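Local coordinates for protein UDP-glucose 4-epimerase (Campylobacter jejuni subsp. jejuni serotype O:2, PDB 7K3P) that interconverts UDP-glucose and UDP-galactose, and probably their N-acetylated counterparts, by epimerisation at C4, probably using its bound NAD, at residues S336-D339 against W340-C344. The protein carries 2 engineered substitutions. Residues are numbered along the deposited sequence; the frame is centred on the assembly and turned at random.
Sequences SAFD and WEKQC. With GOL (glycerol), chain D.
Lys342 places CE over one face of the Phe338 ring, one helical turn back and offset toward the rim. Lys342 CE sits 4.1 Å from the centroid of the Phe338 ring and 19° off the normal, a CH-pi contact. The bend at chi3 (-72°) turns Lys342 NZ along the ring to 3.6 Å from Phe338 CE2. Lys342 NZ stays 4.3 Å from Asp339 OD1, beyond a salt bridge; the carboxylate pairs instead with Lys335.

Among the i to i+4 backbone bonds, Trp340 N to Ser336 O is nearly straight (2.9 Å, 171°), Glu341 N to Ala337 O is more bent, and Lys342 N to Phe338 O is weak.

Polar side chains converge on a glycerol, probably from the crystallisation liquor: Ser336 OG is hydrogen-bonded to its O3 at 2.9 Å, and Trp340 NE1 reaches the same oxygen weakly. Ser336 OG also lies in the indole plane, at its edge, 3.7 Å from Trp340 CD1.

This is the C-terminal end of helix 330-343, packed against helix 212-220 through Ala337 and Phe338 and against helix 280-291 through Phe338. Glu341 forms salt bridges to Lys214 and Lys223, while the Cys344-Cys197 disulfide ties the chain end to the residues following strand 192-193.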
ATOM      1  N   SER A 336      -3.405  19.217 -29.736  1.00 31.81           N
ATOM      2  CA  SER A 336      -2.329  18.912 -28.801  1.00 35.04           C
ATOM      3  C   SER A 336      -1.967  17.422 -28.822  1.00 36.34           C
ATOM      4  O   SER A 336      -0.793  17.061 -28.951  1.00 34.96           O
ATOM      5  CB  SER A 336      -2.716  19.361 -27.390  1.00 31.65           C
ATOM      6  OG  SER A 336      -1.793  18.894 -26.424  1.00 34.59           O
ATOM      7  N   ALA A 337      -2.978  16.563 -28.705  1.00 33.59           N
ATOM      8  CA  ALA A 337      -2.757  15.119 -28.725  1.00 31.63           C
ATOM      9  C   ALA A 337      -2.077  14.703 -30.020  1.00 38.09           C
ATOM     10  O   ALA A 337      -1.150  13.884 -30.018  1.00 33.43           O
ATOM     11  CB  ALA A 337      -4.078  14.374 -28.554  1.00 31.74           C
ATOM     12  N   PHE A 338      -2.547  15.277 -31.129  1.00 37.07           N
ATOM     13  CA  PHE A 338      -2.025  14.949 -32.447  1.00 38.72           C
ATOM     14  C   PHE A 338      -0.558  15.339 -32.563  1.00 42.11           C
ATOM     15  O   PHE A 338       0.271  14.541 -33.017  1.00 40.23           O
ATOM     16  CB  PHE A 338      -2.835  15.653 -33.538  1.00 37.05           C
ATOM     17  CG  PHE A 338      -2.393  15.305 -34.931  1.00 45.37           C
ATOM     18  CD1 PHE A 338      -2.285  13.976 -35.324  1.00 42.93           C
ATOM     19  CD2 PHE A 338      -2.090  16.305 -35.849  1.00 45.28           C
ATOM     20  CE1 PHE A 338      -1.880  13.645 -36.608  1.00 47.22           C
ATOM     21  CE2 PHE A 338      -1.684  15.985 -37.136  1.00 44.76           C
ATOM     22  CZ  PHE A 338      -1.581  14.654 -37.519  1.00 48.14           C
ATOM     23  N   ASP A 339      -0.251  16.570 -32.154  1.00 41.01           N
ATOM     24  CA  ASP A 339       1.112  17.080 -32.209  1.00 40.26           C
ATOM     25  C   ASP A 339       2.029  16.244 -31.326  1.00 41.53           C
ATOM     26  O   ASP A 339       3.111  15.837 -31.752  1.00 39.43           O
ATOM     27  CB  ASP A 339       1.162  18.549 -31.775  1.00 40.30           C
ATOM     28  CG  ASP A 339       0.464  19.479 -32.760  1.00 39.52           C
ATOM     29  OD1 ASP A 339       0.347  19.108 -33.946  1.00 45.19           O
ATOM     30  OD2 ASP A 339       0.031  20.578 -32.340  1.00 40.94           O
ATOM     31  N   TRP A 340       1.599  15.984 -30.094  1.00 37.76           N
ATOM     32  CA  TRP A 340       2.412  15.170 -29.201  1.00 36.99           C
ATOM     33  C   TRP A 340       2.540  13.718 -29.666  1.00 42.86           C
ATOM     34  O   TRP A 340       3.589  13.090 -29.478  1.00 45.60           O
ATOM     35  CB  TRP A 340       1.929  15.285 -27.754  1.00 36.09           C
ATOM     36  CG  TRP A 340       2.410  16.556 -27.135  1.00 35.87           C
ATOM     37  CD1 TRP A 340       1.672  17.684 -26.880  1.00 37.74           C
ATOM     38  CD2 TRP A 340       3.752  16.856 -26.733  1.00 37.19           C
ATOM     39  NE1 TRP A 340       2.472  18.656 -26.326  1.00 36.38           N
ATOM     40  CE2 TRP A 340       3.759  18.175 -26.229  1.00 37.14           C
ATOM     41  CE3 TRP A 340       4.955  16.133 -26.742  1.00 40.04           C
ATOM     42  CZ2 TRP A 340       4.920  18.792 -25.735  1.00 40.15           C
ATOM     43  CZ3 TRP A 340       6.108  16.743 -26.258  1.00 41.03           C
ATOM     44  CH2 TRP A 340       6.079  18.059 -25.756  1.00 38.76           C
ATOM     45  N   GLU A 341       1.489  13.198 -30.297  1.00 39.57           N
ATOM     46  CA  GLU A 341       1.498  11.825 -30.788  1.00 41.77           C
ATOM     47  C   GLU A 341       2.667  11.572 -31.742  1.00 46.87           C
ATOM     48  O   GLU A 341       3.360  10.550 -31.652  1.00 49.69           O
ATOM     49  CB  GLU A 341       0.180  11.507 -31.498  1.00 40.18           C
ATOM     50  CG  GLU A 341       0.089  10.072 -31.964  1.00 41.38           C
ATOM     51  CD  GLU A 341       0.326   9.095 -30.832  1.00 43.42           C
ATOM     52  OE1 GLU A 341       1.037   8.091 -31.050  1.00 41.88           O
ATOM     53  OE2 GLU A 341      -0.197   9.340 -29.722  1.00 42.27           O
ATOM     54  N   LYS A 342       2.883  12.513 -32.655  1.00 47.35           N
ATOM     55  CA  LYS A 342       3.937  12.393 -33.658  1.00 50.26           C
ATOM     56  C   LYS A 342       5.333  12.464 -33.035  1.00 51.47           C
ATOM     57  O   LYS A 342       6.317  12.040 -33.642  1.00 52.05           O
ATOM     58  CB  LYS A 342       3.748  13.455 -34.746  1.00 48.48           C
ATOM     59  CG  LYS A 342       2.400  13.325 -35.459  1.00 48.60           C
ATOM     60  CD  LYS A 342       2.234  14.329 -36.588  1.00 51.77           C
ATOM     61  CE  LYS A 342       2.034  15.740 -36.058  1.00 49.49           C
ATOM     62  NZ  LYS A 342       1.837  16.707 -37.175  1.00 49.74           N
ATOM     63  N   GLN A 343       5.398  12.987 -31.814  1.00 49.49           N
ATOM     64  CA  GLN A 343       6.633  13.039 -31.035  1.00 50.97           C
ATOM     65  C   GLN A 343       6.871  11.728 -30.268  1.00 54.69           C
ATOM     66  O   GLN A 343       8.018  11.351 -29.997  1.00 55.87           O
ATOM     67  CB  GLN A 343       6.563  14.207 -30.051  1.00 50.34           C
ATOM     68  CG  GLN A 343       7.833  14.453 -29.253  1.00 58.31           C
ATOM     69  CD  GLN A 343       8.912  15.136 -30.079  1.00 66.84           C
ATOM     70  OE1 GLN A 343       8.746  15.342 -31.287  1.00 64.64           O
ATOM     71  NE2 GLN A 343      10.022  15.496 -29.430  1.00 60.79           N
ATOM     72  N   CYS A 344       5.782  11.041 -29.917  1.00 53.00           N
ATOM     73  CA  CYS A 344       5.861   9.785 -29.172  1.00 46.74           C
ATOM     74  C   CYS A 344       6.698   8.746 -29.898  1.00 49.16           C
ATOM     75  O   CYS A 344       7.360   7.930 -29.261  1.00 54.70           O
ATOM     76  CB  CYS A 344       4.465   9.216 -28.913  1.00 44.43           C
ATOM     77  SG  CYS A 344       3.458  10.189 -27.780  1.00 55.35           S
TER
HETATM   78  C1  GOL D 402       2.761  21.442 -25.371  1.00 30.60           C
HETATM   79  O1  GOL D 402       3.068  21.723 -26.716  1.00 52.60           O
HETATM   80  C2  GOL D 402       1.486  22.165 -24.959  1.00 42.05           C
HETATM   81  O2  GOL D 402       1.807  23.485 -24.545  1.00 39.98           O
HETATM   82  C3  GOL D 402       0.489  22.163 -26.123  1.00 42.60           C
HETATM   83  O3  GOL D 402       0.350  20.849 -26.638  1.00 39.13           O